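Local structure of enoyl-CoA hydratase, EchA3 (Mycobacterium marinum M, 3R6H) at residues A[52-57]-A[185-190]; A[112-117]-A[175-180]; A[132-137]-A[161-166]. The protein probably acts as a lyase in lipid metabolism, as a member of the enoyl-CoA hydratase/isomerase (crotonase) family. One frame throughout, in Å; residues are numbered along the deposited sequence.

Contact 1: residues A[52-57]-A[185-190]; sequences VIAGNH and VVLSRA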
# COMPACT_ATOMS: atom_id res chain seq x y z
N VAL A 52 -4.39 14.14 -22.05
CA VAL A 52 -5.62 13.86 -21.34
C VAL A 52 -6.39 12.77 -22.09
O VAL A 52 -6.55 12.84 -23.34
CB VAL A 52 -6.49 15.12 -21.24
CG1 VAL A 52 -7.88 14.81 -20.64
CG2 VAL A 52 -5.77 16.21 -20.42
N ILE A 53 -6.85 11.76 -21.37
CA ILE A 53 -7.78 10.75 -21.92
C ILE A 53 -9.11 10.89 -21.20
O ILE A 53 -9.13 10.78 -19.97
CB ILE A 53 -7.29 9.29 -21.69
CG1 ILE A 53 -5.82 9.09 -22.09
CG2 ILE A 53 -8.22 8.28 -22.34
CD1 ILE A 53 -5.56 9.32 -23.55
N ALA A 54 -10.20 11.12 -21.95
CA ALA A 54 -11.53 11.36 -21.40
C ALA A 54 -12.54 10.39 -21.97
O ALA A 54 -12.33 9.84 -23.06
CB ALA A 54 -12.01 12.83 -21.69
N GLY A 55 -13.64 10.19 -21.25
CA GLY A 55 -14.76 9.42 -21.74
C GLY A 55 -15.80 10.36 -22.34
O GLY A 55 -15.47 11.46 -22.80
N ASN A 56 -17.06 9.92 -22.29
CA ASN A 56 -18.17 10.73 -22.76
C ASN A 56 -18.99 11.21 -21.56
O ASN A 56 -18.55 11.13 -20.41
CB ASN A 56 -18.99 10.00 -23.86
CG ASN A 56 -19.71 8.76 -23.38
OD1 ASN A 56 -19.99 8.58 -22.18
ND2 ASN A 56 -20.07 7.88 -24.33
N HIS A 57 -20.18 11.75 -21.81
CA HIS A 57 -20.96 12.29 -20.70
C HIS A 57 -21.60 11.28 -19.78
O HIS A 57 -22.02 11.65 -18.68
CB HIS A 57 -21.99 13.32 -21.22
CG HIS A 57 -21.40 14.67 -21.36
ND1 HIS A 57 -20.56 15.01 -22.40
CD2 HIS A 57 -21.46 15.76 -20.55
CE1 HIS A 57 -20.15 16.25 -22.24
NE2 HIS A 57 -20.68 16.73 -21.13
N VAL A 185 -16.76 19.81 -13.96
CA VAL A 185 -15.38 20.24 -14.15
C VAL A 185 -14.37 19.10 -14.17
O VAL A 185 -13.19 19.37 -14.16
CB VAL A 185 -14.91 21.28 -13.12
CG1 VAL A 185 -15.70 22.64 -13.29
CG2 VAL A 185 -15.03 20.78 -11.70
N VAL A 186 -14.82 17.86 -14.29
CA VAL A 186 -13.85 16.75 -14.38
C VAL A 186 -12.90 16.94 -15.58
O VAL A 186 -11.65 16.83 -15.44
CB VAL A 186 -14.55 15.39 -14.48
CG1 VAL A 186 -13.54 14.30 -14.96
CG2 VAL A 186 -15.24 15.03 -13.12
N LEU A 187 -13.47 17.23 -16.75
CA LEU A 187 -12.68 17.41 -17.98
C LEU A 187 -11.83 18.69 -17.91
O LEU A 187 -10.62 18.66 -18.13
CB LEU A 187 -13.58 17.43 -19.22
CG LEU A 187 -12.85 17.59 -20.56
CD1 LEU A 187 -11.85 16.46 -20.76
CD2 LEU A 187 -13.83 17.68 -21.76
N SER A 188 -12.45 19.82 -17.55
CA SER A 188 -11.69 21.06 -17.43
C SER A 188 -10.58 20.95 -16.38
O SER A 188 -9.46 21.43 -16.62
CB SER A 188 -12.60 22.28 -17.21
OG SER A 188 -13.34 22.20 -16.03
N ARG A 189 -10.86 20.27 -15.25
CA ARG A 189 -9.83 20.11 -14.22
C ARG A 189 -8.71 19.16 -14.72
O ARG A 189 -7.52 19.44 -14.49
CB ARG A 189 -10.41 19.63 -12.89
CG ARG A 189 -9.37 19.29 -11.86
CD ARG A 189 -8.56 20.48 -11.36
NE ARG A 189 -7.46 19.91 -10.62
CZ ARG A 189 -6.17 20.24 -10.70
NH1 ARG A 189 -5.75 21.30 -11.39
NH2 ARG A 189 -5.31 19.53 -9.97
N ALA A 190 -9.07 18.10 -15.45
CA ALA A 190 -8.05 17.21 -16.02
C ALA A 190 -7.13 17.96 -16.98
O ALA A 190 -5.89 17.79 -16.96
CB ALA A 190 -8.73 16.00 -16.72
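Strand 52-54 and helix 186-190 run almost antiparallel, at 168° with their axes 9.5 Å apart, which brings Val52 opposite Ala190 and Ala54 opposite Leu187. This is helix-on-sheet packing within a crotonase fold: strand 50-54 is an inner strand of the larger sheet, and helix 186-198 covers one of its faces. No hydrogen bond crosses the interface; what meets is a few methyl groups in van der Waals contact, and one carbonyl oxygen. Both branches of Val52 reach Ala190. Its CG1 faces the methyl of Ala190, while CG2, the other branch, lies 3.8 Å from Ala190 O. Leu187 reaches in from the flank of the helix: with CG anti to the backbone N (chi1 -179°) its side chain extends toward the strand, and CD1 does the touching, against the methyl of Ala54. Leu187 CD1 also lies near Val52 CG1, at 4.3 Å, and so bridges two strand residues whose side chains project from one face, whereas Ile53 between them turns to the other. Ala190 also rests on Val99 and Ala101 of the neighbouring strand 98-102, and Leu187 on Arg19 of strand 15-20, so that the helix spans three strands. Arg189, on a different side of the helix, forms salt bridges with Glu192 and Glu196. The closest apolar approach between the two segments is that of Ala54 CB to Leu187 CD1, 3.8 Å.

Contact 2: residues A[112-117]-A[175-180]; sequences FLLCSG and GFIDEI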
# COMPACT_ATOMS: atom_id res chain seq x y z
N PHE A 112 -9.13 -0.57 -15.63
CA PHE A 112 -7.70 -0.78 -15.86
C PHE A 112 -7.11 0.36 -16.67
O PHE A 112 -6.00 0.81 -16.36
CB PHE A 112 -7.41 -2.15 -16.49
CG PHE A 112 -8.14 -3.28 -15.84
CD1 PHE A 112 -8.32 -3.35 -14.45
CD2 PHE A 112 -8.66 -4.30 -16.63
CE1 PHE A 112 -9.04 -4.38 -13.87
CE2 PHE A 112 -9.37 -5.33 -16.05
CZ PHE A 112 -9.57 -5.40 -14.68
N LEU A 113 -7.86 0.85 -17.67
CA LEU A 113 -7.46 2.03 -18.43
C LEU A 113 -7.33 3.27 -17.51
O LEU A 113 -6.34 4.01 -17.61
CB LEU A 113 -8.45 2.28 -19.60
CG LEU A 113 -8.11 3.43 -20.53
CD1 LEU A 113 -6.79 3.12 -21.19
CD2 LEU A 113 -9.21 3.64 -21.61
N LEU A 114 -8.32 3.47 -16.63
CA LEU A 114 -8.31 4.56 -15.66
C LEU A 114 -7.01 4.52 -14.83
O LEU A 114 -6.36 5.53 -14.61
CB LEU A 114 -9.55 4.46 -14.74
CG LEU A 114 -9.56 5.33 -13.50
CD1 LEU A 114 -9.59 6.81 -13.92
CD2 LEU A 114 -10.77 4.91 -12.62
N CYS A 115 -6.63 3.31 -14.40
CA CYS A 115 -5.41 3.09 -13.61
C CYS A 115 -4.09 3.17 -14.41
O CYS A 115 -2.99 2.97 -13.85
CB CYS A 115 -5.48 1.73 -12.94
SG CYS A 115 -6.64 1.67 -11.56
N SER A 116 -4.19 3.48 -15.71
CA SER A 116 -3.03 3.52 -16.58
C SER A 116 -2.45 4.92 -16.80
O SER A 116 -1.46 5.04 -17.50
CB SER A 116 -3.34 2.86 -17.95
OG SER A 116 -3.83 1.52 -17.78
N GLY A 117 -3.05 5.95 -16.17
CA GLY A 117 -2.53 7.32 -16.25
C GLY A 117 -1.85 7.79 -14.98
O GLY A 117 -2.00 7.17 -13.89
N GLY A 175 -7.13 4.06 -3.94
CA GLY A 175 -6.14 4.22 -4.99
C GLY A 175 -6.64 3.99 -6.40
O GLY A 175 -5.84 3.78 -7.29
N PHE A 176 -7.96 4.07 -6.61
CA PHE A 176 -8.54 4.00 -7.97
C PHE A 176 -8.52 5.34 -8.68
O PHE A 176 -8.50 5.39 -9.91
CB PHE A 176 -9.98 3.43 -7.97
CG PHE A 176 -10.09 1.97 -8.35
CD1 PHE A 176 -9.53 1.50 -9.54
CD2 PHE A 176 -10.82 1.10 -7.57
CE1 PHE A 176 -9.69 0.18 -9.92
CE2 PHE A 176 -10.96 -0.21 -7.93
CZ PHE A 176 -10.41 -0.69 -9.10
N ILE A 177 -8.59 6.43 -7.92
CA ILE A 177 -8.47 7.77 -8.47
C ILE A 177 -7.56 8.61 -7.57
O ILE A 177 -7.26 8.22 -6.40
CB ILE A 177 -9.86 8.44 -8.56
CG1 ILE A 177 -10.51 8.66 -7.18
CG2 ILE A 177 -10.79 7.65 -9.57
CD1 ILE A 177 -11.90 9.43 -7.21
N ASP A 178 -7.14 9.77 -8.06
CA ASP A 178 -6.24 10.67 -7.31
C ASP A 178 -6.89 12.01 -6.90
O ASP A 178 -6.40 12.69 -5.98
CB ASP A 178 -4.98 10.97 -8.11
CG ASP A 178 -4.31 9.73 -8.62
OD1 ASP A 178 -3.74 8.99 -7.78
OD2 ASP A 178 -4.36 9.52 -9.86
N GLU A 179 -8.02 12.35 -7.53
CA GLU A 179 -8.66 13.63 -7.28
C GLU A 179 -10.12 13.54 -7.54
O GLU A 179 -10.54 12.95 -8.55
CB GLU A 179 -8.05 14.70 -8.19
CG GLU A 179 -8.69 16.05 -8.02
CD GLU A 179 -7.91 17.21 -8.65
OE1 GLU A 179 -6.88 17.01 -9.32
OE2 GLU A 179 -8.38 18.37 -8.46
N ILE A 180 -10.90 14.14 -6.65
CA ILE A 180 -12.33 14.25 -6.83
C ILE A 180 -12.67 15.67 -7.22
O ILE A 180 -12.25 16.62 -6.55
CB ILE A 180 -13.13 13.91 -5.54
CG1 ILE A 180 -12.83 12.47 -5.07
CG2 ILE A 180 -14.63 14.15 -5.76
CD1 ILE A 180 -13.37 12.15 -3.68
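Ser116 OG, one residue past the Cys115 that meets Phe176 across the contact, is held by two groups: it donates to Phe112 O at 2.7 Å, tilted 30° from the carbonyl plane, and it is hydrogen-bonded to Ser88 OG. The bond to Phe112 O links the type I turn from Leu114 to Gly117 back to helix 109-114. From this turn Cys115 presents its sulfur to the edge of the Phe176 ring; SG lies 3.5 Å from Phe176 CD1 and, measured from the ring centroid, 73° off the ring normal, a sulfur-aromatic contact. The ring also meets Leu147. Leu114 carries the other half of the contact. Its CD2 sits 3.6 Å from Phe176 O and touches Ile177 CG2 at 4.1 Å, the two side chains meeting at a slant. Gly175, with positive phi, is the C-prime residue of the Schellman motif ending helix 168-174, and this sharp exit delivers Phe176 and Ile177 to the turn. Arg120 bonds to Gly175 O and pairs with Asp178. Such polar groups bond within their own segment or to neighbours, and no hydrogen bond crosses between the segments, which implies that dispersion and the sulfur-ring contact join them.

Contact 3: residues A[132-137]-A[161-166]; sequences EVAIGM and GLAKTF. With K (potassium ion), chain B.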
# COMPACT_ATOMS: atom_id res chain seq x y z
N GLU A 132 -15.32 -8.40 -12.99
CA GLU A 132 -15.09 -9.69 -13.61
C GLU A 132 -15.62 -10.87 -12.79
O GLU A 132 -16.37 -11.70 -13.31
CB GLU A 132 -13.61 -9.89 -13.87
CG GLU A 132 -13.02 -9.16 -15.07
CD GLU A 132 -12.72 -7.65 -14.92
OE1 GLU A 132 -13.10 -7.03 -13.92
OE2 GLU A 132 -12.10 -7.11 -15.87
N VAL A 133 -15.29 -10.92 -11.51
CA VAL A 133 -15.64 -12.10 -10.71
C VAL A 133 -17.17 -12.20 -10.55
O VAL A 133 -17.71 -13.30 -10.46
CB VAL A 133 -14.90 -12.03 -9.33
CG1 VAL A 133 -15.54 -12.92 -8.26
CG2 VAL A 133 -13.39 -12.32 -9.50
N ALA A 134 -17.85 -11.06 -10.54
CA ALA A 134 -19.31 -11.03 -10.40
C ALA A 134 -20.00 -11.61 -11.63
O ALA A 134 -21.12 -12.12 -11.52
CB ALA A 134 -19.81 -9.60 -10.15
N ILE A 135 -19.36 -11.52 -12.79
CA ILE A 135 -19.90 -12.07 -14.04
C ILE A 135 -19.17 -13.31 -14.59
O ILE A 135 -19.34 -13.68 -15.76
CB ILE A 135 -20.04 -10.97 -15.08
CG1 ILE A 135 -18.69 -10.51 -15.62
CG2 ILE A 135 -20.87 -9.84 -14.46
CD1 ILE A 135 -18.82 -9.74 -16.91
N GLY A 136 -18.35 -13.92 -13.75
CA GLY A 136 -17.73 -15.23 -14.04
C GLY A 136 -16.47 -15.21 -14.88
O GLY A 136 -16.13 -16.20 -15.53
N MET A 137 -15.76 -14.09 -14.87
CA MET A 137 -14.51 -13.98 -15.59
C MET A 137 -13.38 -13.85 -14.57
O MET A 137 -13.50 -13.11 -13.59
CB MET A 137 -14.56 -12.77 -16.53
CG MET A 137 -15.79 -12.78 -17.45
SD MET A 137 -15.77 -11.51 -18.73
CE MET A 137 -14.29 -12.00 -19.58
N GLY A 161 -10.79 -9.85 -5.95
CA GLY A 161 -11.44 -11.10 -5.55
C GLY A 161 -12.93 -10.97 -5.26
O GLY A 161 -13.68 -11.92 -5.43
N LEU A 162 -13.39 -9.78 -4.86
CA LEU A 162 -14.80 -9.59 -4.52
C LEU A 162 -15.57 -8.65 -5.45
O LEU A 162 -16.74 -8.33 -5.15
CB LEU A 162 -14.92 -9.11 -3.06
CG LEU A 162 -14.34 -10.07 -2.02
CD1 LEU A 162 -14.42 -9.48 -0.65
CD2 LEU A 162 -15.04 -11.43 -2.02
N ALA A 163 -14.94 -8.21 -6.54
CA ALA A 163 -15.58 -7.27 -7.49
C ALA A 163 -16.18 -6.05 -6.78
O ALA A 163 -17.28 -5.57 -7.07
CB ALA A 163 -16.64 -8.00 -8.31
N LYS A 164 -15.46 -5.56 -5.78
CA LYS A 164 -15.96 -4.46 -4.98
C LYS A 164 -16.08 -3.18 -5.82
O LYS A 164 -15.25 -2.88 -6.65
CB LYS A 164 -15.04 -4.23 -3.79
CG LYS A 164 -15.47 -3.06 -2.93
CD LYS A 164 -14.65 -2.94 -1.69
CE LYS A 164 -15.04 -1.65 -0.95
NZ LYS A 164 -14.23 -1.46 0.30
N THR A 165 -17.14 -2.43 -5.58
CA THR A 165 -17.36 -1.17 -6.27
C THR A 165 -16.92 -0.04 -5.37
O THR A 165 -17.26 -0.03 -4.19
CB THR A 165 -18.86 -0.98 -6.60
OG1 THR A 165 -19.27 -2.01 -7.48
CG2 THR A 165 -19.17 0.42 -7.26
N PHE A 166 -16.17 0.88 -5.94
CA PHE A 166 -15.68 2.07 -5.25
C PHE A 166 -16.19 3.32 -5.94
O PHE A 166 -16.48 3.32 -7.14
CB PHE A 166 -14.15 2.12 -5.27
CG PHE A 166 -13.49 0.90 -4.70
CD1 PHE A 166 -13.37 -0.26 -5.44
CD2 PHE A 166 -12.97 0.93 -3.40
CE1 PHE A 166 -12.72 -1.39 -4.89
CE2 PHE A 166 -12.34 -0.20 -2.86
CZ PHE A 166 -12.20 -1.34 -3.62
K K B . -11.02 -8.60 -18.04
O HOH W 1 -13.34 -8.01 -18.99
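Val133 meets Gly161 where the loop between strand 128-129 and helix 141-150 of the crotonase fold touches the end of helix 153-161. Its isopropyl group lies against the Gly161 carbonyl oxygen, with CG1 the nearer branch at 3.5 Å from Gly161 O. That methyl is anti to the backbone N (chi1 161°), and Val133 CG2 stands farther from Gly161 O, at 4.1 Å. Beside this pair two methyl groups meet, Ala134 CB and Ala163 CB, 4.0 Å apart; no hydrogen bond links the segments. Ala163 has a left-handed backbone just after the helix, its CB points toward the loop, and its own carbonyl is bonded by Gln129. A six-residue turn closes the opposing loop, Met137 N bonding back to Glu132 O at 2.9 Å, with positive phi at Gly136. Beyond lies the third subunit, whose His205 donates from ND1 to Gly161 O and whose Thr208 packs on Val133, so the seam belongs to the oligomer interface as well. On another side of the loop, Glu132 bends at chi2 (78°) to reach a potassium ion. Glu132 OE2 lies 2.8 Å from the metal, which also binds a water oxygen at 2.6 Å.

In the fold
The three contacts are nested along the chain, contact 3 inside the loop closed by contact 2, and contact 2 inside that closed by contact 1. Contacts 1 and 2 both reach the six-stranded sheet, one at the inner strand 50-54 and the other leading into 179-180, an outermost strand within this chain; their centres are 13 Å apart, and the Arg189-Glu179 salt bridge joins them directly. Contact 3, about 18 Å from contact 2 centre to centre, includes strand 165-166 of the smaller sheet. Contacts 2 and 3 touch where Phe112 packs on Glu132 and Phe176 on Phe166. The centres of contacts 1 and 3 are about 26 Å apart, and their nearest atoms about 13 Å. Contact 2 thus links the sheet and its covering helix to the subunit interface and the potassium-binding loop.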